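DTDP-4-amino-4,6-dideoxyglucose formyltransferase (Mycobacterium tuberculosis CAS/NITR204, PDB 5VYQ) probably transfers a formyl group from a reduced folate cofactor to the 4-amino group of the nucleotide-linked sugar dTDP-4-amino-4,6-dideoxyglucose. Local coordinates at residues A[26-31]-A[47-52]; A[79-84]-A[98-103]; A[34-39]-A[165-170]. One frame throughout, in Å; residues are numbered along the deposited sequence.

Contact 1. Residues A[26-31]-A[47-52]; sequences ILTDNV and MDVYQS. With NA (sodium ion), chain L; 0FX (dTDP-4-amino-4,6-dideoxyglucose), chain D.
Asp29 and Ser52 meet where two neighbouring strands lead into their loops, and both oxygens of the carboxylate are used. OD1 of Asp29 accepts from the backbone N of Ser52 at 2.8 Å, and OD2 of Asp29 takes the hydroxyl OG of Ser52 at 2.6 Å; each donor arrives on the syn side, slightly out of the carboxylate plane. The chi1 of Asp29, -71°, sets the carboxylate beside its own backbone N, reaching over to residues 51-52. The strands run parallel: Ile26 N bonds to Asp48 O (2.8 Å), Tyr50 N to Ile26 O (2.9 Å) and Thr28 N to Tyr50 O. On the face of Ile26 and Val49, CD1 of Ile26 touches SD of Met47 at 3.7 Å and CG2 of Thr28 packs on CG1 of Val49; on the other face CD2 of Leu27 lies 4.1 Å from CB of Tyr50. The Tyr50 ring leads away from strand 24-28, and its OH binds an in-plane sodium ion. Further out, OD2 of Asp29 accepts from Lys85 N, and OG1 of Thr28 bonds to Phe82 O. Strand 24-28, helix 31-43 and strand 47-50 form a right-handed beta-alpha-beta crossover, with Asn30 as the helix N-cap. ND2 of Asn30 donates to O2P of the dTDP-sugar at 3.0 Å. Three donors on one buried carboxylate should stabilise its negative charge and fix the loop that presents Asn30 to the diphosphate.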
loop_
_atom_site.group_PDB
_atom_site.type_symbol
_atom_site.label_atom_id
_atom_site.label_comp_id
_atom_site.label_asym_id
_atom_site.label_seq_id
_atom_site.Cartn_x
_atom_site.Cartn_y
_atom_site.Cartn_z
ATOM N N ILE A 26 26.357 28.288 -1.916
ATOM C CA ILE A 26 25.509 27.120 -1.630
ATOM C C ILE A 26 25.414 26.268 -2.883
ATOM O O ILE A 26 25.060 26.773 -3.950
ATOM C CB ILE A 26 24.118 27.489 -1.152
ATOM C CG1 ILE A 26 24.249 28.401 0.081
ATOM C CG2 ILE A 26 23.335 26.203 -0.826
ATOM C CD1 ILE A 26 22.944 28.665 0.796
ATOM N N LEU A 27 25.732 24.996 -2.731
ATOM C CA LEU A 27 25.567 23.971 -3.756
ATOM C C LEU A 27 24.402 23.115 -3.274
ATOM O O LEU A 27 24.395 22.585 -2.151
ATOM C CB LEU A 27 26.842 23.164 -3.937
ATOM C CG LEU A 27 27.872 24.049 -4.684
ATOM C CD1 LEU A 27 29.258 23.691 -4.220
ATOM C CD2 LEU A 27 27.605 23.779 -6.155
ATOM N N THR A 28 23.414 22.921 -4.135
ATOM C CA THR A 28 22.210 22.171 -3.773
ATOM C C THR A 28 21.599 21.448 -4.974
ATOM O O THR A 28 21.479 22.023 -6.053
ATOM C CB THR A 28 21.188 23.134 -3.151
ATOM O OG1 THR A 28 20.023 22.432 -2.712
ATOM C CG2 THR A 28 20.804 24.269 -4.084
ATOM N N ASP A 29 21.210 20.199 -4.770
ATOM C CA ASP A 29 20.615 19.364 -5.807
ATOM C C ASP A 29 19.213 18.860 -5.434
ATOM O O ASP A 29 18.705 17.909 -6.041
ATOM C CB ASP A 29 21.528 18.176 -6.113
ATOM C CG ASP A 29 22.776 18.586 -6.851
ATOM O OD1 ASP A 29 22.696 19.493 -7.694
ATOM O OD2 ASP A 29 23.842 17.984 -6.584
ATOM N N ASN A 30 18.606 19.446 -4.415
ATOM C CA ASN A 30 17.327 19.010 -3.837
ATOM C C ASN A 30 16.350 20.191 -3.826
ATOM O O ASN A 30 16.685 21.305 -3.447
ATOM C CB ASN A 30 17.561 18.465 -2.417
ATOM C CG ASN A 30 16.288 18.101 -1.690
ATOM O OD1 ASN A 30 15.598 18.966 -1.175
ATOM N ND2 ASN A 30 15.994 16.809 -1.602
ATOM N N VAL A 31 15.113 19.948 -4.269
ATOM C CA VAL A 31 14.117 20.992 -4.408
ATOM C C VAL A 31 13.796 21.710 -3.093
ATOM O O VAL A 31 13.698 22.919 -3.061
ATOM C CB VAL A 31 12.852 20.404 -5.072
ATOM C CG1 VAL A 31 12.131 19.431 -4.145
ATOM C CG2 VAL A 31 11.917 21.484 -5.571
ATOM N N MET A 47 25.620 35.887 -1.329
ATOM C CA MET A 47 25.372 34.447 -1.343
ATOM C C MET A 47 24.984 34.026 -2.727
ATOM O O MET A 47 24.019 34.582 -3.251
ATOM C CB MET A 47 24.254 34.118 -0.344
ATOM C CG MET A 47 23.835 32.663 -0.338
ATOM S SD MET A 47 22.515 32.354 0.858
ATOM C CE MET A 47 23.504 32.443 2.334
ATOM N N ASP A 48 25.708 33.051 -3.297
ATOM C CA ASP A 48 25.375 32.453 -4.589
ATOM C C ASP A 48 24.818 31.037 -4.415
ATOM O O ASP A 48 25.286 30.323 -3.519
ATOM C CB ASP A 48 26.658 32.349 -5.411
ATOM C CG ASP A 48 27.198 33.693 -5.826
ATOM O OD1 ASP A 48 26.451 34.684 -5.767
ATOM O OD2 ASP A 48 28.397 33.778 -6.117
ATOM N N VAL A 49 23.883 30.639 -5.281
ATOM C CA VAL A 49 23.217 29.356 -5.212
ATOM C C VAL A 49 23.319 28.675 -6.575
ATOM O O VAL A 49 22.895 29.197 -7.623
ATOM C CB VAL A 49 21.746 29.512 -4.771
ATOM C CG1 VAL A 49 21.044 28.182 -4.843
ATOM C CG2 VAL A 49 21.664 30.107 -3.366
ATOM N N TYR A 50 23.924 27.506 -6.568
ATOM C CA TYR A 50 24.080 26.663 -7.726
ATOM C C TYR A 50 23.720 25.224 -7.441
ATOM O O TYR A 50 23.695 24.781 -6.290
ATOM C CB TYR A 50 25.534 26.653 -8.167
ATOM C CG TYR A 50 26.080 27.874 -8.774
ATOM C CD1 TYR A 50 26.716 28.833 -8.016
ATOM C CD2 TYR A 50 26.124 27.969 -10.160
ATOM C CE1 TYR A 50 27.280 29.954 -8.607
ATOM C CE2 TYR A 50 26.689 29.075 -10.759
ATOM C CZ TYR A 50 27.253 30.055 -9.984
ATOM O OH TYR A 50 27.856 31.098 -10.642
ATOM N N GLN A 51 23.399 24.501 -8.505
ATOM C CA GLN A 51 23.303 23.069 -8.426
ATOM C C GLN A 51 24.514 22.434 -9.049
ATOM O O GLN A 51 25.293 23.094 -9.732
ATOM C CB GLN A 51 22.000 22.556 -9.011
ATOM C CG GLN A 51 21.959 22.636 -10.523
ATOM C CD GLN A 51 20.670 22.037 -11.076
ATOM O OE1 GLN A 51 20.158 21.027 -10.613
ATOM N NE2 GLN A 51 20.144 22.683 -12.086
ATOM N N SER A 52 24.711 21.162 -8.747
ATOM C CA SER A 52 25.854 20.440 -9.295
ATOM C C SER A 52 25.475 19.913 -10.695
ATOM O O SER A 52 24.351 20.115 -11.195
ATOM C CB SER A 52 26.332 19.384 -8.312
ATOM O OG SER A 52 25.625 18.199 -8.516
HETATM NA NA NA L . 28.504 31.313 -13.144
HETATM O O4P 0FX D . 17.460 14.015 0.513
HETATM P P2 0FX D . 18.479 13.924 -0.572
HETATM O O3P 0FX D . 18.777 15.203 -1.323
HETATM O O1G 0FX D . 19.724 13.237 0.195
HETATM C C1G 0FX D . 20.700 12.462 -0.477
HETATM C C2G 0FX D . 21.354 11.564 0.582
HETATM O O2G 0FX D . 20.292 10.811 1.183
HETATM C C3G 0FX D . 22.002 12.441 1.666
HETATM O O3G 0FX D . 22.467 11.649 2.787
HETATM C C4G 0FX D . 23.052 13.333 1.016
HETATM N N4A 0FX D . 23.593 14.198 2.091
HETATM C C5G 0FX D . 22.388 14.144 -0.098
HETATM C C6G 0FX D . 23.493 14.784 -0.937
HETATM O O5G 0FX D . 21.670 13.344 -1.054
HETATM O OPP 0FX D . 18.117 12.767 -1.631
HETATM P P 0FX D . 16.983 12.729 -2.780
HETATM O O1P 0FX D . 17.591 12.005 -3.919
HETATM O O2P 0FX D . 16.382 14.104 -2.923
HETATM O O5 0FX D . 15.825 11.806 -2.166
HETATM C C5 0FX D . 14.990 12.258 -1.125
HETATM C C4 0FX D . 14.243 11.074 -0.543
HETATM O O4 0FX D . 13.389 10.548 -1.556
HETATM C C3 0FX D . 15.077 9.864 -0.125
HETATM O O3 0FX D . 15.561 10.019 1.214
HETATM C C2 0FX D . 14.139 8.675 -0.215
HETATM C C1 0FX D . 13.294 9.129 -1.383
HETATM N N11 0FX D . 13.714 8.496 -2.640
HETATM C C61 0FX D . 14.416 9.115 -3.611
HETATM C C51 0FX D . 14.742 8.463 -4.785
HETATM C C5A 0FX D . 15.567 9.178 -5.826
HETATM C C21 0FX D . 13.209 7.232 -2.935
HETATM O O21 0FX D . 12.477 6.637 -2.023
HETATM N N31 0FX D . 13.512 6.568 -4.051
HETATM C C41 0FX D . 14.233 7.203 -5.003
HETATM O O41 0FX D . 14.500 6.518 -6.133
#

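Contact 2. Residues A[79-84]-A[98-103]; sequences VLSFHC and CVNVHP. With LI (lithium ion), chain M; 0FX (dTDP-4-amino-4,6-dideoxyglucose), chain D; FON (N-{[4-({[(6R)-2-amino-5-formyl-4-oxo-1,4,5,6,7,8-hexahydropteridin-6-yl]methyl}amino)phenyl]carbonyl}-L-glutamic acid), chain C.
Backbone bonds join Val79, Ser81 and their partners on the adjacent strand: Val99 N to Val79 O, Ser81 N to Val99 O at 2.8 Å, and Val101 N to Ser81 O. Among side chains, the hydroxyl OG of Ser81 donates to OD1 of Asn100 at 2.8 Å, tilted 23° from the amide's carbonyl plane. A water lies within hydrogen-bonding reach of OD1 of Asn100 and O of Val101. Apolar contacts cover the other face, where CD2 of Leu80 lies alongside CB of Val99 (3.7 Å) and CG2 of Val101 meets CE1 of Phe82 (3.6 Å). The two strands belong to a beta-alpha-beta unit of the Rossmann-like formyltransferase domain, and their C-terminal ends line the active site. Here CD of Pro103 sits over one face of the His83 imidazole, a CH-pi contact. ND1 of His83 donates to O3P of the dTDP-sugar at 2.8 Å, while its NE2 bonds to Glu166, gripping the ring at both nitrogens. Ligand contacts continue with ND2 of Asn100, 3.0 Å from the formyl oxygen O3 of folinic acid. ND1 of His102 binds lithium at 2.5 Å, together with Asp137, a water and the sugar amine N4A.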
loop_
_atom_site.group_PDB
_atom_site.type_symbol
_atom_site.label_atom_id
_atom_site.label_comp_id
_atom_site.label_asym_id
_atom_site.label_seq_id
_atom_site.Cartn_x
_atom_site.Cartn_y
_atom_site.Cartn_z
ATOM N N VAL A 79 31.520 27.482 2.022
ATOM C CA VAL A 79 30.755 26.727 1.039
ATOM C C VAL A 79 29.773 25.837 1.819
ATOM O O VAL A 79 30.173 25.076 2.685
ATOM C CB VAL A 79 31.677 25.871 0.136
ATOM C CG1 VAL A 79 30.876 25.082 -0.868
ATOM C CG2 VAL A 79 32.649 26.764 -0.602
ATOM N N LEU A 80 28.510 25.917 1.454
ATOM C CA LEU A 80 27.490 25.041 2.038
ATOM C C LEU A 80 26.971 24.012 1.056
ATOM O O LEU A 80 26.624 24.322 -0.078
ATOM C CB LEU A 80 26.334 25.902 2.488
ATOM C CG LEU A 80 26.647 27.048 3.427
ATOM C CD1 LEU A 80 25.403 27.805 3.840
ATOM C CD2 LEU A 80 27.408 26.579 4.655
ATOM N N SER A 81 26.937 22.764 1.514
ATOM C CA SER A 81 26.245 21.686 0.806
ATOM C C SER A 81 24.835 21.570 1.375
ATOM O O SER A 81 24.645 21.145 2.529
ATOM C CB SER A 81 27.005 20.371 0.950
ATOM O OG SER A 81 26.195 19.229 0.628
ATOM N N PHE A 82 23.856 21.983 0.567
ATOM C CA PHE A 82 22.451 21.804 0.857
ATOM C C PHE A 82 22.005 20.621 0.011
ATOM O O PHE A 82 21.338 20.782 -1.004
ATOM C CB PHE A 82 21.682 23.100 0.577
ATOM C CG PHE A 82 21.667 24.110 1.697
ATOM C CD1 PHE A 82 22.681 24.207 2.610
ATOM C CD2 PHE A 82 20.609 24.993 1.814
ATOM C CE1 PHE A 82 22.658 25.168 3.611
ATOM C CE2 PHE A 82 20.562 25.947 2.828
ATOM C CZ PHE A 82 21.614 26.061 3.707
ATOM N N HIS A 83 22.430 19.413 0.429
ATOM C CA HIS A 83 22.151 18.212 -0.313
ATOM C C HIS A 83 22.762 18.272 -1.709
ATOM O O HIS A 83 22.102 17.964 -2.721
ATOM C CB HIS A 83 20.657 17.905 -0.490
ATOM C CG HIS A 83 19.817 17.818 0.755
ATOM N ND1 HIS A 83 18.660 17.064 0.767
ATOM C CD2 HIS A 83 19.881 18.427 1.965
ATOM C CE1 HIS A 83 18.056 17.207 1.936
ATOM N NE2 HIS A 83 18.791 18.004 2.689
ATOM N N CYS A 84 24.019 18.697 -1.802
ATOM C CA CYS A 84 24.771 18.579 -3.027
ATOM C C CYS A 84 25.172 17.131 -3.240
ATOM O O CYS A 84 25.752 16.515 -2.345
ATOM C CB CYS A 84 26.038 19.443 -2.924
ATOM S SG CYS A 84 27.075 19.377 -4.383
ATOM N N CYS A 98 33.848 24.251 4.736
ATOM C CA CYS A 98 32.717 23.673 4.052
ATOM C C CYS A 98 31.823 23.037 5.117
ATOM O O CYS A 98 32.307 22.364 6.043
ATOM C CB CYS A 98 33.138 22.581 3.056
ATOM S SG CYS A 98 34.133 23.162 1.653
ATOM N N VAL A 99 30.529 23.262 4.969
ATOM C CA VAL A 99 29.533 22.801 5.926
ATOM C C VAL A 99 28.428 22.117 5.157
ATOM O O VAL A 99 27.977 22.616 4.134
ATOM C CB VAL A 99 29.005 24.013 6.731
ATOM C CG1 VAL A 99 27.800 23.679 7.595
ATOM C CG2 VAL A 99 30.106 24.522 7.631
ATOM N N ASN A 100 27.987 20.979 5.684
ATOM C CA ASN A 100 26.932 20.164 5.138
ATOM C C ASN A 100 25.687 20.221 6.005
ATOM O O ASN A 100 25.771 20.228 7.229
ATOM C CB ASN A 100 27.424 18.715 5.092
ATOM C CG ASN A 100 26.518 17.810 4.301
ATOM O OD1 ASN A 100 25.999 18.183 3.241
ATOM N ND2 ASN A 100 26.392 16.562 4.749
ATOM N N VAL A 101 24.545 20.270 5.331
ATOM C CA VAL A 101 23.276 20.059 5.973
ATOM C C VAL A 101 22.709 18.719 5.516
ATOM O O VAL A 101 22.348 18.547 4.357
ATOM C CB VAL A 101 22.280 21.174 5.647
ATOM C CG1 VAL A 101 20.933 20.852 6.277
ATOM C CG2 VAL A 101 22.854 22.529 6.029
ATOM N N HIS A 102 22.734 17.787 6.444
ATOM C CA HIS A 102 22.516 16.362 6.152
ATOM C C HIS A 102 21.238 15.871 6.809
ATOM O O HIS A 102 21.068 16.017 8.056
ATOM C CB HIS A 102 23.649 15.550 6.725
ATOM C CG HIS A 102 23.469 14.066 6.674
ATOM N ND1 HIS A 102 23.262 13.361 5.498
ATOM C CD2 HIS A 102 23.551 13.142 7.664
ATOM C CE1 HIS A 102 23.162 12.075 5.792
ATOM N NE2 HIS A 102 23.322 11.921 7.093
ATOM N N PRO A 103 20.356 15.260 6.008
ATOM C CA PRO A 103 19.098 14.754 6.556
ATOM C C PRO A 103 19.240 13.347 7.179
ATOM O O PRO A 103 18.467 12.420 6.900
ATOM C CB PRO A 103 18.168 14.803 5.333
ATOM C CG PRO A 103 19.088 14.422 4.222
ATOM C CD PRO A 103 20.404 15.103 4.547
HETATM LI LI LI M . 24.779 13.557 3.528
HETATM O O4P 0FX D . 17.460 14.015 0.513
HETATM P P2 0FX D . 18.479 13.924 -0.572
HETATM O O3P 0FX D . 18.777 15.203 -1.323
HETATM O O1G 0FX D . 19.724 13.237 0.195
HETATM C C1G 0FX D . 20.700 12.462 -0.477
HETATM C C2G 0FX D . 21.354 11.564 0.582
HETATM O O2G 0FX D . 20.292 10.811 1.183
HETATM C C3G 0FX D . 22.002 12.441 1.666
HETATM O O3G 0FX D . 22.467 11.649 2.787
HETATM C C4G 0FX D . 23.052 13.333 1.016
HETATM N N4A 0FX D . 23.593 14.198 2.091
HETATM C C5G 0FX D . 22.388 14.144 -0.098
HETATM C C6G 0FX D . 23.493 14.784 -0.937
HETATM O O5G 0FX D . 21.670 13.344 -1.054
HETATM O OPP 0FX D . 18.117 12.767 -1.631
HETATM P P 0FX D . 16.983 12.729 -2.780
HETATM O O1P 0FX D . 17.591 12.005 -3.919
HETATM O O2P 0FX D . 16.382 14.104 -2.923
HETATM O O5 0FX D . 15.825 11.806 -2.166
HETATM C C5 0FX D . 14.990 12.258 -1.125
HETATM C C4 0FX D . 14.243 11.074 -0.543
HETATM O O4 0FX D . 13.389 10.548 -1.556
HETATM C C3 0FX D . 15.077 9.864 -0.125
HETATM O O3 0FX D . 15.561 10.019 1.214
HETATM C C2 0FX D . 14.139 8.675 -0.215
HETATM C C1 0FX D . 13.294 9.129 -1.383
HETATM N N11 0FX D . 13.714 8.496 -2.640
HETATM C C61 0FX D . 14.416 9.115 -3.611
HETATM C C51 0FX D . 14.742 8.463 -4.785
HETATM C C5A 0FX D . 15.567 9.178 -5.826
HETATM C C21 0FX D . 13.209 7.232 -2.935
HETATM O O21 0FX D . 12.477 6.637 -2.023
HETATM N N31 0FX D . 13.512 6.568 -4.051
HETATM C C41 0FX D . 14.233 7.203 -5.003
HETATM O O41 0FX D . 14.500 6.518 -6.133
HETATM N N1 FON C . 31.807 15.800 0.146
HETATM C C2 FON C . 32.480 15.247 1.149
HETATM N NA2 FON C . 33.842 15.239 1.083
HETATM N N3 FON C . 31.815 14.700 2.180
HETATM C C4 FON C . 30.463 14.679 2.266
HETATM O O4 FON C . 29.879 14.190 3.262
HETATM C C4A FON C . 29.689 15.316 1.186
HETATM N N5 FON C . 28.288 15.350 1.081
HETATM C C6 FON C . 27.780 15.445 -0.297
HETATM C C7 FON C . 28.407 16.688 -0.934
HETATM N N8 FON C . 29.842 16.541 -0.900
HETATM C C8A FON C . 30.471 15.904 0.104
HETATM C C9 FON C . 28.014 14.161 -1.124
HETATM N N10 FON C . 27.223 13.076 -0.551
HETATM C C11 FON C . 27.172 9.189 -2.033
HETATM C C12 FON C . 26.472 9.525 -0.874
HETATM C C13 FON C . 26.505 10.831 -0.399
HETATM C C14 FON C . 27.212 11.818 -1.076
HETATM C C15 FON C . 27.916 11.500 -2.232
HETATM C C16 FON C . 27.893 10.186 -2.702
HETATM C C FON C . 27.122 7.741 -2.537
HETATM O O FON C . 26.329 6.890 -2.077
HETATM N N FON C . 27.953 7.411 -3.530
HETATM C CA FON C . 27.963 6.102 -4.183
HETATM C CB FON C . 27.781 6.207 -5.706
HETATM C CG FON C . 26.448 6.901 -6.011
HETATM C CD FON C . 25.880 6.727 -7.405
HETATM O OE1 FON C . 26.216 5.728 -8.075
HETATM O OE2 FON C . 25.047 7.574 -7.825
HETATM C CT FON C . 29.239 5.395 -3.838
HETATM O O1 FON C . 29.233 4.153 -4.015
HETATM O O2 FON C . 30.212 6.052 -3.389
HETATM C CP1 FON C . 27.539 15.264 2.098
HETATM O O3 FON C . 26.317 15.267 2.000
HETATM O O HOH W 1 23.515 17.137 2.361
HETATM O O HOH W 2 25.856 12.169 2.307
#

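Contact 3. Residues A[34-39]-A[165-170]; sequences HALAVD and IERELV
Leu36 points from helix 31-43 at helix 155-179, and its CB already lies 4.0 Å from NH1 of Arg167. With CG anti to the backbone N, the branch extends into the gap between the helices and its two methyls part. CD1 lies over the centre of one face of the Arg167 guanidinium, 3.9 Å from CZ of Arg167, and also reaches the aliphatic CB and CG of that arginine. CD2 goes to the neighbouring helix itself, meeting CG2 of Val170 at 4.0 Å, the CA of Arg167 and, more loosely, CG of Glu166. The two helices lie on the same side of the central sheet of the formyltransferase domain, in a three-layer alpha-beta-alpha arrangement; their short segments approach to 10.8 Å and run in the same direction, inclined by 26°. Phe82 of strand 78-82 lies beneath, touching both Leu36 and Val170. Toward the outer side, Arg167 slides past Leu36 in the reverse direction. Its chain is extended to CG and CD, then bends at chi3 (-69°), which brings the guanidinium back over Leu36 to Asp39. There, in one of the two conformers of Asp39, NH2 of Arg167 bonds to OD2 of Asp39 at 2.8 Å and NH1 of Arg167 to the same OD2 at 2.9 Å, a forked, end-on salt bridge. NH2 meets the anti lone pair, NH1 comes from above the carboxylate plane, and the two flat groups are turned 66° apart. The carboxylate of Glu166 leads the other way, toward His83.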
loop_
_atom_site.group_PDB
_atom_site.type_symbol
_atom_site.label_atom_id
_atom_site.label_comp_id
_atom_site.label_asym_id
_atom_site.label_seq_id
_atom_site.Cartn_x
_atom_site.Cartn_y
_atom_site.Cartn_z
ATOM N N HIS A 34 16.869 23.637 -1.948
ATOM C CA HIS A 34 17.125 24.791 -2.806
ATOM C C HIS A 34 16.206 25.961 -2.419
ATOM O O HIS A 34 16.605 27.125 -2.363
ATOM C CB HIS A 34 16.910 24.417 -4.259
ATOM C CG HIS A 34 16.978 25.598 -5.161
ATOM N ND1 HIS A 34 15.853 26.284 -5.539
ATOM C CD2 HIS A 34 18.025 26.252 -5.712
ATOM C CE1 HIS A 34 16.192 27.292 -6.318
ATOM N NE2 HIS A 34 17.508 27.303 -6.431
ATOM N N ALA A 35 14.948 25.658 -2.131
ATOM C CA ALA A 35 14.021 26.691 -1.663
ATOM C C ALA A 35 14.487 27.339 -0.378
ATOM O O ALA A 35 14.339 28.537 -0.170
ATOM C CB ALA A 35 12.615 26.121 -1.491
ATOM N N LEU A 36 15.059 26.537 0.520
ATOM C CA LEU A 36 15.630 27.087 1.733
ATOM C C LEU A 36 16.824 28.003 1.436
ATOM O O LEU A 36 16.914 29.100 2.007
ATOM C CB LEU A 36 16.046 25.927 2.647
ATOM C CG LEU A 36 16.740 26.213 3.970
ATOM C CD1 LEU A 36 15.852 27.054 4.872
ATOM C CD2 LEU A 36 17.056 24.914 4.673
ATOM N N ALA A 37 17.729 27.564 0.565
ATOM C CA ALA A 37 18.847 28.387 0.084
ATOM C C ALA A 37 18.341 29.768 -0.450
ATOM O O ALA A 37 18.898 30.824 -0.095
ATOM C CB ALA A 37 19.636 27.653 -0.975
ATOM N N VAL A 38 17.306 29.735 -1.275
ATOM C CA VAL A 38 16.723 30.963 -1.833
ATOM C C VAL A 38 16.219 31.870 -0.720
ATOM O O VAL A 38 16.409 33.092 -0.703
ATOM C CB VAL A 38 15.612 30.635 -2.857
ATOM C CG1 VAL A 38 14.751 31.861 -3.184
ATOM C CG2 VAL A 38 16.258 30.043 -4.090
ATOM N N ASP A 39 15.558 31.288 0.260
ATOM C CA ASP A 39 15.091 32.067 1.406
ATOM C C ASP A 39 16.234 32.666 2.176
ATOM O O ASP A 39 16.146 33.803 2.641
ATOM C CB ASP A 39 14.272 31.218 2.364
ATOM C CG ASP A 39 12.902 30.950 1.848
ATOM O OD1 ASP A 39 12.486 31.616 0.881
ATOM O OD2 ASP A 39 12.247 30.082 2.440
ATOM N N ILE A 165 12.368 20.112 9.758
ATOM C CA ILE A 165 13.441 20.213 10.749
ATOM C C ILE A 165 14.665 20.882 10.170
ATOM O O ILE A 165 15.333 21.684 10.834
ATOM C CB ILE A 165 13.775 18.856 11.397
ATOM C CG1 ILE A 165 12.557 18.389 12.195
ATOM C CG2 ILE A 165 15.062 18.946 12.168
ATOM C CD1 ILE A 165 12.655 16.952 12.684
ATOM N N GLU A 166 14.980 20.601 8.916
ATOM C CA GLU A 166 16.147 21.176 8.318
ATOM C C GLU A 166 15.975 22.679 8.233
ATOM O O GLU A 166 16.916 23.415 8.546
ATOM C CB GLU A 166 16.328 20.589 6.913
ATOM C CG GLU A 166 17.552 21.011 6.223
ATOM C CD GLU A 166 17.825 20.133 4.977
ATOM O OE1 GLU A 166 17.747 20.781 3.971
ATOM O OE2 GLU A 166 18.033 18.911 4.988
ATOM N N ARG A 167 14.783 23.112 7.828
ATOM C CA ARG A 167 14.522 24.541 7.703
ATOM C C ARG A 167 14.622 25.221 9.072
ATOM O O ARG A 167 15.278 26.271 9.199
ATOM C CB ARG A 167 13.154 24.769 7.075
ATOM C CG ARG A 167 12.640 26.213 7.209
ATOM C CD ARG A 167 11.349 26.426 6.455
ATOM N NE ARG A 167 11.598 26.354 5.012
ATOM C CZ ARG A 167 12.042 27.381 4.272
ATOM N NH1 ARG A 167 12.267 27.186 2.954
ATOM N NH2 ARG A 167 12.273 28.591 4.842
ATOM N N GLU A 168 14.066 24.574 10.105
ATOM C CA GLU A 168 14.106 25.094 11.479
ATOM C C GLU A 168 15.554 25.262 11.954
ATOM O O GLU A 168 15.980 26.290 12.491
ATOM C CB GLU A 168 13.262 24.187 12.414
ATOM C CG GLU A 168 11.764 24.448 12.178
ATOM C CD GLU A 168 10.693 23.487 12.688
ATOM O OE1 GLU A 168 10.922 22.454 13.355
ATOM O OE2 GLU A 168 9.518 23.805 12.397
ATOM N N LEU A 169 16.346 24.217 11.782
ATOM C CA LEU A 169 17.683 24.196 12.302
ATOM C C LEU A 169 18.609 25.159 11.596
ATOM O O LEU A 169 19.440 25.852 12.199
ATOM C CB LEU A 169 18.163 22.746 12.210
ATOM C CG LEU A 169 19.260 22.332 13.140
ATOM C CD1 LEU A 169 18.819 22.474 14.598
ATOM C CD2 LEU A 169 19.668 20.899 12.776
ATOM N N VAL A 170 18.482 25.213 10.263
ATOM C CA VAL A 170 19.246 26.187 9.505
ATOM C C VAL A 170 18.942 27.649 9.860
ATOM O O VAL A 170 19.868 28.444 10.019
ATOM C CB VAL A 170 19.104 25.948 7.978
ATOM C CG1 VAL A 170 19.737 27.055 7.158
ATOM C CG2 VAL A 170 19.759 24.618 7.636
#

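Contacts 1 and 2 share one sheet, strands 24-28 and 78-82 being neighbours in it, so the parallel backbone bonding runs on from one to the other through Leu27 and Phe82. Contact 2 lies deepest and is wholly buried; contact 1 includes the outermost strand 47-50 and is partly exposed there. Both end at the dTDP-sugar, but contact 2 alone of the three also holds folinic acid and lithium. Contact 3 lies a layer above, with no backbone hydrogen bond between its helices, apolar beneath and charged at its partly exposed outer side. It meets contact 2 through Phe82 below and His83 beside the ligand.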